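Local atomic coordinates of RNA-dependent RNA Polymerase (Bombyx mori cytoplasmic polyhedrosis virus, PDB entry 6TZ0), a protein that catalyses RNA-templated synthesis of RNA from ribonucleoside triphosphates, serving both transcription and replication of the double-stranded RNA genome of a cytoplasmic polyhedrosis virus. Residues A[47-52]-A[170-175]; A[65-70]-A[227-232]; A[247-252]-A[304-309]; A[312-317]-A[333-338]. One frame throughout, in Å; residues are numbered along the deposited sequence.

Interaction 1 of 4, residues A[47-52]-A[170-175]; sequences NSIALI and YVKLLF
Lys172 reaches out from helix 166-175 to the loop 47-52, and its side chain carries most of this contact. CB leaves the helix toward the loop, and CG stands anti to the backbone N, which sends the chain outward from the helix. Lys172 CD then passes Leu51, whose CD2 lies 3.7 Å from it, the two side chains crossing at a slant. At chi3 (-75°) the chain bends before running on to Lys172 CE, which lies 4.1 Å from Ile49 O, and to the ammonium group. Lys172 NZ donates a hydrogen bond of 2.8 Å to Ile49 O. It approaches at a C=O...N angle of 135° and is tilted only 18° from the carbonyl plane. A second bond, to the backbone O of Asn46, means that two main-chain carbonyls hold the ammonium, which their partial negative charge probably favours.

Leucine suits position 51 because its two methyls divide the work: Leu51 CD2 lies on the aliphatic part of the lysine, while Leu51 CD1 meets CD2 of Leu173 at 4.1 Å. Lysine suits 172 because it combines an aliphatic stem with a charged tip long enough to reach the loop. Ile49 turns its side chain inward onto Thr163 and Arg168, giving the loop a buried foothold.

The arrangement is that of a helix lysine whose ammonium is held by two main-chain carbonyls of a surface loop. It fastens the connection between helix 37-44 and strand 54-58 to helix 166-175 in the N-terminal part of the polymerase, away from the nucleotide- and metal-binding sites.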
loop_
_atom_site.group_PDB
_atom_site.type_symbol
_atom_site.label_atom_id
_atom_site.label_comp_id
_atom_site.label_asym_id
_atom_site.label_seq_id
_atom_site.Cartn_x
_atom_site.Cartn_y
_atom_site.Cartn_z
ATOM N N ASN A 47 49.990 -3.507 -5.108
ATOM C CA ASN A 47 50.807 -3.027 -6.217
ATOM C C ASN A 47 51.065 -4.135 -7.233
ATOM O O ASN A 47 51.314 -3.862 -8.412
ATOM C CB ASN A 47 52.121 -2.469 -5.671
ATOM C CG ASN A 47 52.836 -1.569 -6.655
ATOM O OD1 ASN A 47 52.339 -1.288 -7.743
ATOM N ND2 ASN A 47 54.021 -1.112 -6.272
ATOM N N SER A 48 50.983 -5.395 -6.800
ATOM C CA SER A 48 51.368 -6.526 -7.636
ATOM C C SER A 48 50.374 -6.832 -8.749
ATOM O O SER A 48 50.707 -7.612 -9.648
ATOM C CB SER A 48 51.558 -7.767 -6.762
ATOM O OG SER A 48 50.337 -8.156 -6.157
ATOM N N ILE A 49 49.177 -6.254 -8.718
ATOM C CA ILE A 49 48.190 -6.509 -9.762
ATOM C C ILE A 49 48.478 -5.609 -10.957
ATOM O O ILE A 49 48.508 -4.378 -10.834
ATOM C CB ILE A 49 46.762 -6.310 -9.234
ATOM C CG1 ILE A 49 46.361 -7.459 -8.302
ATOM C CG2 ILE A 49 45.763 -6.199 -10.381
ATOM C CD1 ILE A 49 46.605 -7.223 -6.837
ATOM N N ALA A 50 48.692 -6.221 -12.118
ATOM C CA ALA A 50 48.960 -5.492 -13.348
ATOM C C ALA A 50 47.659 -5.109 -14.037
ATOM O O ALA A 50 46.703 -5.886 -14.063
ATOM C CB ALA A 50 49.822 -6.328 -14.293
ATOM N N LEU A 51 47.634 -3.910 -14.607
ATOM C CA LEU A 51 46.446 -3.388 -15.264
ATOM C C LEU A 51 46.337 -3.975 -16.665
ATOM O O LEU A 51 47.183 -3.703 -17.524
ATOM C CB LEU A 51 46.492 -1.864 -15.323
ATOM C CG LEU A 51 46.461 -1.162 -13.968
ATOM C CD1 LEU A 51 46.647 0.332 -14.135
ATOM C CD2 LEU A 51 45.169 -1.464 -13.240
ATOM N N ILE A 52 45.301 -4.763 -16.899
ATOM C CA ILE A 52 45.045 -5.332 -18.216
ATOM C C ILE A 52 44.116 -4.410 -18.990
ATOM O O ILE A 52 43.236 -3.758 -18.419
ATOM C CB ILE A 52 44.473 -6.759 -18.101
ATOM C CG1 ILE A 52 43.200 -6.783 -17.261
ATOM C CG2 ILE A 52 45.513 -7.703 -17.518
ATOM C CD1 ILE A 52 42.532 -8.108 -17.229
ATOM N N TYR A 170 39.333 -2.661 -12.862
ATOM C CA TYR A 170 38.267 -1.667 -12.713
ATOM C C TYR A 170 38.267 -1.026 -11.328
ATOM O O TYR A 170 38.128 0.198 -11.214
ATOM C CB TYR A 170 36.898 -2.278 -13.017
ATOM C CG TYR A 170 36.552 -2.283 -14.485
ATOM C CD1 TYR A 170 36.122 -1.120 -15.110
ATOM C CD2 TYR A 170 36.632 -3.442 -15.241
ATOM C CE1 TYR A 170 35.802 -1.107 -16.447
ATOM C CE2 TYR A 170 36.311 -3.438 -16.581
ATOM C CZ TYR A 170 35.895 -2.269 -17.176
ATOM O OH TYR A 170 35.573 -2.255 -18.509
ATOM N N VAL A 171 38.437 -1.831 -10.269
ATOM C CA VAL A 171 38.485 -1.300 -8.905
ATOM C C VAL A 171 39.677 -0.363 -8.726
ATOM O O VAL A 171 39.549 0.720 -8.139
ATOM C CB VAL A 171 38.499 -2.455 -7.880
ATOM C CG1 VAL A 171 38.827 -1.961 -6.485
ATOM C CG2 VAL A 171 37.147 -3.130 -7.832
ATOM N N LYS A 172 40.830 -0.723 -9.297
ATOM C CA LYS A 172 42.013 0.119 -9.146
ATOM C C LYS A 172 41.913 1.390 -9.985
ATOM O O LYS A 172 42.312 2.466 -9.531
ATOM C CB LYS A 172 43.269 -0.671 -9.505
ATOM C CG LYS A 172 44.557 0.061 -9.181
ATOM C CD LYS A 172 45.780 -0.711 -9.623
ATOM C CE LYS A 172 46.053 -1.884 -8.710
ATOM N NZ LYS A 172 47.336 -2.552 -9.061
ATOM N N LEU A 173 41.374 1.303 -11.201
ATOM C CA LEU A 173 41.253 2.497 -12.023
ATOM C C LEU A 173 40.133 3.420 -11.571
ATOM O O LEU A 173 40.148 4.598 -11.935
ATOM C CB LEU A 173 41.034 2.120 -13.482
ATOM C CG LEU A 173 42.197 1.556 -14.282
ATOM C CD1 LEU A 173 41.702 1.118 -15.643
ATOM C CD2 LEU A 173 43.281 2.601 -14.414
ATOM N N LEU A 174 39.165 2.930 -10.803
ATOM C CA LEU A 174 38.097 3.808 -10.344
ATOM C C LEU A 174 38.280 4.317 -8.923
ATOM O O LEU A 174 37.781 5.399 -8.606
ATOM C CB LEU A 174 36.739 3.102 -10.448
ATOM C CG LEU A 174 36.181 2.829 -11.847
ATOM C CD1 LEU A 174 34.948 1.956 -11.770
ATOM C CD2 LEU A 174 35.865 4.126 -12.563
ATOM N N PHE A 175 38.981 3.590 -8.051
ATOM C CA PHE A 175 38.945 3.927 -6.638
ATOM C C PHE A 175 40.309 4.106 -5.984
ATOM O O PHE A 175 40.359 4.368 -4.780
ATOM C CB PHE A 175 38.166 2.855 -5.860
ATOM C CG PHE A 175 36.805 2.587 -6.413
ATOM C CD1 PHE A 175 35.783 3.501 -6.246
ATOM C CD2 PHE A 175 36.543 1.407 -7.087
ATOM C CE1 PHE A 175 34.527 3.254 -6.764
ATOM C CE2 PHE A 175 35.290 1.153 -7.603
ATOM C CZ PHE A 175 34.282 2.078 -7.440
#

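Interaction 2 of 4, residues A[65-70]-A[227-232]; sequences LQATVT and SIVAMN
Asn232 supplies the polar part of this contact by offering its side-chain amide to the backbone leaving the strand. Asn232 ND2 donates to Thr68 O over 3.0 Å, with the carbonyl oxygen lying 28° out of the amide plane, while Thr70 N donates to Asn232 OD1 over 3.2 Å along a fairly straight path (N-H...O 156°). Asparagine fits because one small planar group presents a donor and an acceptor together, here used by two backbone groups two residues apart in the segment 65-70. The amide is further engaged outside the two segments: Tyr170 OH hydrogen-bonds to OD1, and ND2 makes a weak bond to Glu310. Together these partners should fix which way the amide is flipped. Thr68 turns its own hydroxyl to Asp54.

The setting is the packing of a helix against a two-stranded antiparallel hairpin, 54-58 with 64-68; the segment of helix 224-237 runs at 39° to strand 65-68, their axes 8.1 Å apart.

Apolar contacts fill the remainder. Ala67, small enough to let the helix come close, places CB 3.7 Å from CG2 of Ile228 and 4.1 Å from CG2 of Val229. With CG1 of Ile228 anti to the carbonyl carbon, CG2 is left anti to the backbone N, which carries it toward the strand. There Ile228 CG2 also meets Thr68 O at 3.7 Å and, just past the strand, CG2 of Val69 at 4.3 Å. Toward the start of the strand segment, CD1 of Leu65 reaches CG2 of Val229 at 4.4 Å.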
loop_
_atom_site.group_PDB
_atom_site.type_symbol
_atom_site.label_atom_id
_atom_site.label_comp_id
_atom_site.label_asym_id
_atom_site.label_seq_id
_atom_site.Cartn_x
_atom_site.Cartn_y
_atom_site.Cartn_z
ATOM N N LEU A 65 35.110 -14.348 -27.212
ATOM C CA LEU A 65 34.761 -12.940 -27.309
ATOM C C LEU A 65 35.937 -12.108 -26.817
ATOM O O LEU A 65 36.721 -12.551 -25.976
ATOM C CB LEU A 65 33.465 -12.657 -26.524
ATOM C CG LEU A 65 32.641 -11.379 -26.729
ATOM C CD1 LEU A 65 33.060 -10.256 -25.844
ATOM C CD2 LEU A 65 32.743 -10.929 -28.178
ATOM N N GLN A 66 36.071 -10.906 -27.378
ATOM C CA GLN A 66 37.181 -10.003 -27.092
ATOM C C GLN A 66 36.643 -8.637 -26.702
ATOM O O GLN A 66 35.830 -8.061 -27.429
ATOM C CB GLN A 66 38.097 -9.862 -28.307
ATOM C CG GLN A 66 38.853 -11.120 -28.656
ATOM C CD GLN A 66 39.625 -10.984 -29.946
ATOM O OE1 GLN A 66 39.517 -9.976 -30.642
ATOM N NE2 GLN A 66 40.413 -11.999 -30.273
ATOM N N ALA A 67 37.103 -8.113 -25.570
ATOM C CA ALA A 67 36.699 -6.787 -25.130
ATOM C C ALA A 67 37.895 -6.052 -24.542
ATOM O O ALA A 67 38.951 -6.636 -24.288
ATOM C CB ALA A 67 35.554 -6.851 -24.118
ATOM N N THR A 68 37.712 -4.751 -24.326
ATOM C CA THR A 68 38.781 -3.852 -23.913
ATOM C C THR A 68 38.273 -2.967 -22.787
ATOM O O THR A 68 37.184 -2.397 -22.895
ATOM C CB THR A 68 39.263 -2.993 -25.092
ATOM O OG1 THR A 68 39.747 -3.845 -26.138
ATOM C CG2 THR A 68 40.377 -2.051 -24.672
ATOM N N VAL A 69 39.052 -2.864 -21.709
ATOM C CA VAL A 69 38.694 -2.004 -20.586
ATOM C C VAL A 69 38.787 -0.549 -21.029
ATOM O O VAL A 69 39.850 -0.079 -21.448
ATOM C CB VAL A 69 39.601 -2.274 -19.379
ATOM C CG1 VAL A 69 39.280 -1.311 -18.261
ATOM C CG2 VAL A 69 39.451 -3.706 -18.903
ATOM N N THR A 70 37.668 0.166 -20.940
ATOM C CA THR A 70 37.553 1.540 -21.409
ATOM C C THR A 70 36.815 2.363 -20.364
ATOM O O THR A 70 35.724 1.981 -19.931
ATOM C CB THR A 70 36.810 1.603 -22.748
ATOM O OG1 THR A 70 37.520 0.835 -23.726
ATOM C CG2 THR A 70 36.693 3.038 -23.230
ATOM N N SER A 227 31.901 -9.308 -18.062
ATOM C CA SER A 227 31.985 -8.294 -17.017
ATOM C C SER A 227 32.642 -7.025 -17.528
ATOM O O SER A 227 32.277 -5.927 -17.090
ATOM C CB SER A 227 32.755 -8.826 -15.816
ATOM O OG SER A 227 34.125 -8.993 -16.111
ATOM N N ILE A 228 33.603 -7.157 -18.449
ATOM C CA ILE A 228 34.169 -5.983 -19.111
ATOM C C ILE A 228 33.091 -5.233 -19.880
ATOM O O ILE A 228 32.978 -4.006 -19.776
ATOM C CB ILE A 228 35.323 -6.387 -20.040
ATOM C CG1 ILE A 228 36.449 -7.011 -19.249
ATOM C CG2 ILE A 228 35.859 -5.197 -20.791
ATOM C CD1 ILE A 228 37.459 -7.609 -20.121
ATOM N N VAL A 229 32.287 -5.968 -20.655
ATOM C CA VAL A 229 31.211 -5.360 -21.444
ATOM C C VAL A 229 30.190 -4.667 -20.539
ATOM O O VAL A 229 29.753 -3.537 -20.813
ATOM C CB VAL A 229 30.546 -6.430 -22.331
ATOM C CG1 VAL A 229 29.375 -5.852 -23.103
ATOM C CG2 VAL A 229 31.556 -7.031 -23.280
ATOM N N ALA A 230 29.848 -5.310 -19.417
ATOM C CA ALA A 230 28.901 -4.746 -18.462
ATOM C C ALA A 230 29.423 -3.459 -17.834
ATOM O O ALA A 230 28.713 -2.447 -17.804
ATOM C CB ALA A 230 28.585 -5.777 -17.381
ATOM N N MET A 231 30.672 -3.470 -17.347
ATOM C CA MET A 231 31.231 -2.286 -16.695
ATOM C C MET A 231 31.442 -1.136 -17.676
ATOM O O MET A 231 31.257 0.034 -17.310
ATOM C CB MET A 231 32.540 -2.637 -15.994
ATOM C CG MET A 231 32.373 -3.517 -14.776
ATOM S SD MET A 231 31.319 -2.762 -13.530
ATOM C CE MET A 231 32.306 -1.360 -13.032
ATOM N N ASN A 232 31.809 -1.445 -18.926
ATOM C CA ASN A 232 31.923 -0.399 -19.938
ATOM C C ASN A 232 30.570 0.235 -20.226
ATOM O O ASN A 232 30.475 1.459 -20.384
ATOM C CB ASN A 232 32.510 -0.954 -21.234
ATOM C CG ASN A 232 33.946 -1.379 -21.096
ATOM O OD1 ASN A 232 34.710 -0.790 -20.342
ATOM N ND2 ASN A 232 34.336 -2.378 -21.868
#

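Interaction 3 of 4, residues A[247-252]-A[304-309]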
loop_
_atom_site.group_PDB
_atom_site.type_symbol
_atom_site.label_atom_id
_atom_site.label_comp_id
_atom_site.label_asym_id
_atom_site.label_seq_id
_atom_site.Cartn_x
_atom_site.Cartn_y
_atom_site.Cartn_z
ATOM N N LEU A 247 17.420 4.130 -16.955
ATOM C CA LEU A 247 15.979 4.045 -17.142
ATOM C C LEU A 247 15.556 4.280 -18.584
ATOM O O LEU A 247 14.469 3.843 -18.970
ATOM C CB LEU A 247 15.268 5.051 -16.241
ATOM C CG LEU A 247 15.307 4.783 -14.743
ATOM C CD1 LEU A 247 14.694 5.946 -13.996
ATOM C CD2 LEU A 247 14.577 3.499 -14.434
ATOM N N LYS A 248 16.373 4.956 -19.391
ATOM C CA LYS A 248 15.921 5.255 -20.743
ATOM C C LYS A 248 16.089 4.066 -21.693
ATOM O O LYS A 248 15.305 3.925 -22.637
ATOM C CB LYS A 248 16.650 6.488 -21.279
ATOM C CG LYS A 248 16.012 7.087 -22.516
ATOM C CD LYS A 248 16.660 8.390 -22.914
ATOM C CE LYS A 248 17.741 8.172 -23.948
ATOM N NZ LYS A 248 19.044 7.767 -23.362
ATOM N N ILE A 249 17.067 3.191 -21.463
ATOM C CA ILE A 249 17.289 2.069 -22.374
ATOM C C ILE A 249 17.068 0.741 -21.662
ATOM O O ILE A 249 17.614 -0.291 -22.061
ATOM C CB ILE A 249 18.688 2.147 -23.025
ATOM C CG1 ILE A 249 19.811 2.350 -22.001
ATOM C CG2 ILE A 249 18.733 3.273 -24.027
ATOM C CD1 ILE A 249 20.506 1.117 -21.473
ATOM N N LYS A 250 16.227 0.758 -20.630
ATOM C CA LYS A 250 16.008 -0.414 -19.789
ATOM C C LYS A 250 15.255 -1.519 -20.527
ATOM O O LYS A 250 15.473 -2.703 -20.249
ATOM C CB LYS A 250 15.278 0.039 -18.518
ATOM C CG LYS A 250 15.002 -0.992 -17.437
ATOM C CD LYS A 250 13.592 -1.561 -17.502
ATOM C CE LYS A 250 12.564 -0.457 -17.324
ATOM N NZ LYS A 250 12.678 0.199 -15.994
ATOM N N GLY A 251 14.390 -1.166 -21.472
ATOM C CA GLY A 251 13.607 -2.168 -22.168
ATOM C C GLY A 251 14.168 -2.589 -23.508
ATOM O O GLY A 251 13.907 -3.701 -23.968
ATOM N N ILE A 252 14.927 -1.696 -24.149
ATOM C CA ILE A 252 15.534 -1.998 -25.443
ATOM C C ILE A 252 16.598 -3.075 -25.298
ATOM O O ILE A 252 16.680 -4.002 -26.113
ATOM C CB ILE A 252 16.107 -0.709 -26.060
ATOM C CG1 ILE A 252 14.993 0.275 -26.379
ATOM C CG2 ILE A 252 16.897 -0.990 -27.314
ATOM C CD1 ILE A 252 15.524 1.636 -26.739
ATOM N N ALA A 304 19.716 0.263 -32.639
ATOM C CA ALA A 304 20.923 0.779 -33.269
ATOM C C ALA A 304 21.133 2.252 -32.959
ATOM O O ALA A 304 22.280 2.692 -32.832
ATOM C CB ALA A 304 20.869 0.561 -34.778
ATOM N N GLU A 305 20.059 3.033 -32.828
ATOM C CA GLU A 305 20.259 4.452 -32.557
ATOM C C GLU A 305 20.378 4.788 -31.073
ATOM O O GLU A 305 20.910 5.851 -30.741
ATOM C CB GLU A 305 19.136 5.288 -33.178
ATOM C CG GLU A 305 17.771 5.041 -32.591
ATOM C CD GLU A 305 16.681 5.844 -33.272
ATOM O OE1 GLU A 305 17.004 6.628 -34.189
ATOM O OE2 GLU A 305 15.499 5.676 -32.902
ATOM N N LEU A 306 19.924 3.919 -30.173
ATOM C CA LEU A 306 19.949 4.234 -28.747
ATOM C C LEU A 306 21.117 3.624 -27.986
ATOM O O LEU A 306 21.658 4.273 -27.089
ATOM C CB LEU A 306 18.643 3.795 -28.078
ATOM C CG LEU A 306 17.558 4.835 -27.807
ATOM C CD1 LEU A 306 18.056 5.783 -26.756
ATOM C CD2 LEU A 306 17.171 5.616 -29.033
ATOM N N LEU A 307 21.516 2.397 -28.282
ATOM C CA LEU A 307 22.407 1.710 -27.360
ATOM C C LEU A 307 23.877 2.002 -27.633
ATOM O O LEU A 307 24.274 2.420 -28.723
ATOM C CB LEU A 307 22.177 0.202 -27.388
ATOM C CG LEU A 307 20.882 -0.284 -26.752
ATOM C CD1 LEU A 307 20.801 -1.766 -26.887
ATOM C CD2 LEU A 307 20.842 0.094 -25.299
ATOM N N TYR A 308 24.676 1.787 -26.597
ATOM C CA TYR A 308 26.124 1.811 -26.705
ATOM C C TYR A 308 26.586 0.674 -27.610
ATOM O O TYR A 308 26.189 -0.477 -27.395
ATOM C CB TYR A 308 26.704 1.686 -25.298
ATOM C CG TYR A 308 28.200 1.653 -25.164
ATOM C CD1 TYR A 308 28.978 2.745 -25.520
ATOM C CD2 TYR A 308 28.828 0.565 -24.580
ATOM C CE1 TYR A 308 30.346 2.722 -25.366
ATOM C CE2 TYR A 308 30.191 0.535 -24.410
ATOM C CZ TYR A 308 30.947 1.612 -24.806
ATOM O OH TYR A 308 32.311 1.570 -24.637
ATOM N N PRO A 309 27.408 0.952 -28.632
ATOM C CA PRO A 309 27.618 -0.035 -29.704
ATOM C C PRO A 309 28.392 -1.278 -29.301
ATOM O O PRO A 309 28.319 -2.274 -30.026
ATOM C CB PRO A 309 28.370 0.767 -30.773
ATOM C CG PRO A 309 28.991 1.880 -30.044
ATOM C CD PRO A 309 28.049 2.238 -28.946
#
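Leu306, the last residue of helix 295-306, and Leu307, the first beyond it, bury the most surface here, and Ile252 comes next. Leu306 serves three neighbours. Leu306 CD1 lies 3.7 Å from CE of Lys248, whose aliphatic chain crosses it at about a right angle, and 3.8 Å from CG2 of Ile249. Leu306 CG meets CD1 of Ile252 at 3.9 Å. Leucine does this well because its length lets CD1 serve Lys248 and Ile249 while CB and CG, nearer the backbone, meet Ile252.

Leu307, where the backbone leaves the helical conformation, by contrast divides its methyls. Leu307 CD2 settles on Ile249, 3.7 Å from Ile249 CB, with the other carbons of that isoleucine close by, and Leu307 CD1 lies 4.0 Å from CG2 of Ile252. Ile252 thus bridges the two leucines with different branches, CD1 on Leu306 and CG2 on Leu307. Ile249 has CG1 between its backbone N and carbonyl carbon (chi1 51°), which leaves CG2 anti to the carbonyl carbon and facing Leu306. The contact is wholly apolar in character; the ammonium of Lys248 forms its salt bridge with Glu245 instead.

Each segment begins in the last turn of a helix and runs beyond it, so the packing joins two helix C-termini. Ile249 also rests on His233 of helix 224-237, and Tyr308, at the N-cap of helix 309-320, stacks on His236, also of helix 224-237. The contact therefore sits where helices 224-237, 242-248, 295-306 and 309-320 converge.

Interaction 4 of 4, residues A[312-317]-A[333-338]; sequences NEYINR and AACRAM
Tyr314 of helix 309-320 lays its ring against one side of helix 325-339, in an antiparallel helix pair (168° between the two segments, axes 11.6 Å apart). The two helices follow each other in the chain, which makes this a helical hairpin. Its wide separation suits a large ring that spans the gap, carried across with CG anti to the backbone N (chi1 -178°).

Along the second helix, Ala334 comes first. Its methyl lies near the ring plane beside the phenol, with Ala334 CB 3.4 Å from Tyr314 OH; a side chain this small leaves space for the hydroxyl, which hydrogen-bonds to Glu226 of helix 224-237 and so has a polar partner in a buried place.

Cys335 follows, with its sulfur at the ring edge and in plane. Cys335 SG is 3.9 Å from CE2 of Tyr314, a sulfur-aromatic contact, and 4.2 Å from CG1 of Ile315. Compact and weakly polar, the thiol fits between aromatic and aliphatic neighbours; Trp256 touches both Cys335 and Ile315.

One turn on, Met338 crosses the tyrosine at about a right angle and covers a face of its ring. The side chain is extended beyond CG, and this flexible, unbranched shape lets it lie over the aromatic surface. Met338 SD approaches obliquely, 4.3 Å from the centroid of the Tyr314 ring, a Met-aromatic contact. The terminal methyl adds a CH-pi interaction: CE of Met338 stands 3.9 Å from the centroid of the Tyr314 ring, 21° off the ring normal.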
loop_
_atom_site.group_PDB
_atom_site.type_symbol
_atom_site.label_atom_id
_atom_site.label_comp_id
_atom_site.label_asym_id
_atom_site.label_seq_id
_atom_site.Cartn_x
_atom_site.Cartn_y
_atom_site.Cartn_z
ATOM N N ASN A 312 25.400 -3.152 -28.047
ATOM C CA ASN A 312 24.620 -3.479 -29.237
ATOM C C ASN A 312 25.281 -4.599 -30.037
ATOM O O ASN A 312 24.597 -5.474 -30.588
ATOM C CB ASN A 312 24.459 -2.230 -30.103
ATOM C CG ASN A 312 23.400 -2.388 -31.166
ATOM O OD1 ASN A 312 22.675 -3.379 -31.201
ATOM N ND2 ASN A 312 23.321 -1.418 -32.061
ATOM N N GLU A 313 26.611 -4.600 -30.095
ATOM C CA GLU A 313 27.313 -5.649 -30.818
ATOM C C GLU A 313 27.229 -6.972 -30.069
ATOM O O GLU A 313 27.153 -8.040 -30.689
ATOM C CB GLU A 313 28.763 -5.224 -31.048
ATOM C CG GLU A 313 29.567 -6.131 -31.960
ATOM C CD GLU A 313 30.942 -5.563 -32.280
ATOM O OE1 GLU A 313 31.278 -4.478 -31.758
ATOM O OE2 GLU A 313 31.684 -6.194 -33.062
ATOM N N TYR A 314 27.191 -6.915 -28.732
ATOM C CA TYR A 314 26.942 -8.119 -27.942
ATOM C C TYR A 314 25.539 -8.669 -28.183
ATOM O O TYR A 314 25.347 -9.889 -28.248
ATOM C CB TYR A 314 27.144 -7.829 -26.458
ATOM C CG TYR A 314 26.948 -9.038 -25.571
ATOM C CD1 TYR A 314 27.910 -10.030 -25.497
ATOM C CD2 TYR A 314 25.797 -9.183 -24.813
ATOM C CE1 TYR A 314 27.737 -11.131 -24.693
ATOM C CE2 TYR A 314 25.611 -10.282 -24.010
ATOM C CZ TYR A 314 26.585 -11.251 -23.954
ATOM O OH TYR A 314 26.407 -12.350 -23.151
ATOM N N ILE A 315 24.547 -7.786 -28.321
ATOM C CA ILE A 315 23.183 -8.237 -28.594
ATOM C C ILE A 315 23.079 -8.856 -29.987
ATOM O O ILE A 315 22.414 -9.881 -30.165
ATOM C CB ILE A 315 22.190 -7.077 -28.389
ATOM C CG1 ILE A 315 22.098 -6.726 -26.906
ATOM C CG2 ILE A 315 20.804 -7.401 -28.922
ATOM C CD1 ILE A 315 21.329 -5.483 -26.644
ATOM N N ASN A 316 23.758 -8.282 -30.984
ATOM C CA ASN A 316 23.722 -8.883 -32.319
ATOM C C ASN A 316 24.464 -10.218 -32.347
ATOM O O ASN A 316 24.064 -11.147 -33.062
ATOM C CB ASN A 316 24.301 -7.925 -33.353
ATOM C CG ASN A 316 23.454 -6.697 -33.530
ATOM O OD1 ASN A 316 22.233 -6.764 -33.453
ATOM N ND2 ASN A 316 24.093 -5.570 -33.799
ATOM N N ARG A 317 25.529 -10.332 -31.547
ATOM C CA ARG A 317 26.205 -11.607 -31.327
ATOM C C ARG A 317 25.268 -12.647 -30.723
ATOM O O ARG A 317 25.287 -13.817 -31.121
ATOM C CB ARG A 317 27.403 -11.375 -30.413
ATOM C CG ARG A 317 28.246 -12.581 -30.138
ATOM C CD ARG A 317 29.416 -12.209 -29.254
ATOM N NE ARG A 317 30.241 -13.368 -28.956
ATOM C CZ ARG A 317 31.229 -13.788 -29.736
ATOM N NH1 ARG A 317 31.925 -14.860 -29.403
ATOM N NH2 ARG A 317 31.513 -13.142 -30.855
ATOM N N ALA A 333 19.907 -13.767 -19.569
ATOM C CA ALA A 333 20.348 -13.528 -18.197
ATOM C C ALA A 333 21.590 -12.649 -18.152
ATOM O O ALA A 333 21.731 -11.816 -17.244
ATOM C CB ALA A 333 20.615 -14.851 -17.484
ATOM N N ALA A 334 22.483 -12.799 -19.139
ATOM C CA ALA A 334 23.642 -11.917 -19.229
ATOM C C ALA A 334 23.230 -10.468 -19.473
ATOM O O ALA A 334 23.758 -9.559 -18.834
ATOM C CB ALA A 334 24.591 -12.397 -20.323
ATOM N N CYS A 335 22.264 -10.233 -20.363
ATOM C CA CYS A 335 21.811 -8.861 -20.591
ATOM C C CYS A 335 21.009 -8.304 -19.416
ATOM O O CYS A 335 20.987 -7.084 -19.214
ATOM C CB CYS A 335 21.000 -8.778 -21.877
ATOM S SG CYS A 335 21.996 -9.010 -23.348
ATOM N N ARG A 336 20.349 -9.167 -18.637
ATOM C CA ARG A 336 19.744 -8.717 -17.384
ATOM C C ARG A 336 20.810 -8.258 -16.402
ATOM O O ARG A 336 20.618 -7.271 -15.685
ATOM C CB ARG A 336 18.897 -9.827 -16.748
ATOM C CG ARG A 336 17.663 -10.220 -17.528
ATOM C CD ARG A 336 16.762 -9.044 -17.643
ATOM N NE ARG A 336 16.172 -8.656 -16.367
ATOM C CZ ARG A 336 14.914 -8.900 -16.033
ATOM N NH1 ARG A 336 14.105 -9.467 -16.909
ATOM N NH2 ARG A 336 14.454 -8.522 -14.854
ATOM N N ALA A 337 21.941 -8.962 -16.357
ATOM C CA ALA A 337 23.049 -8.511 -15.521
ATOM C C ALA A 337 23.718 -7.264 -16.085
ATOM O O ALA A 337 24.315 -6.490 -15.333
ATOM C CB ALA A 337 24.070 -9.630 -15.359
ATOM N N MET A 338 23.642 -7.058 -17.399
ATOM C CA MET A 338 24.299 -5.910 -18.011
ATOM C C MET A 338 23.472 -4.638 -17.935
ATOM O O MET A 338 24.040 -3.544 -17.975
ATOM C CB MET A 338 24.636 -6.200 -19.470
ATOM C CG MET A 338 25.771 -7.174 -19.642
ATOM S SD MET A 338 26.115 -7.605 -21.349
ATOM C CE MET A 338 27.359 -8.856 -21.092
#

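From the N terminus, interaction 1 closes a loop of 117 intervening residues and interaction 2 one of 156; they cross, because 65-70 lies between the segments of interaction 1 while 227-232 follows both. Tyr170 and Asn232 join them directly. Interaction 3 then closes a shorter loop, and interaction 4 a local hairpin, each in series with what precedes it. Helix 224-237 links the group, meeting the hairpin of strands 54-58 and 64-68 in interaction 2 and touching Met338 of interaction 4. Interactions 3 and 4, with centres about 11 Å apart, meet through Leu307 and Ile315. Together they tie the amino-terminal hairpin and loop to the helices that follow.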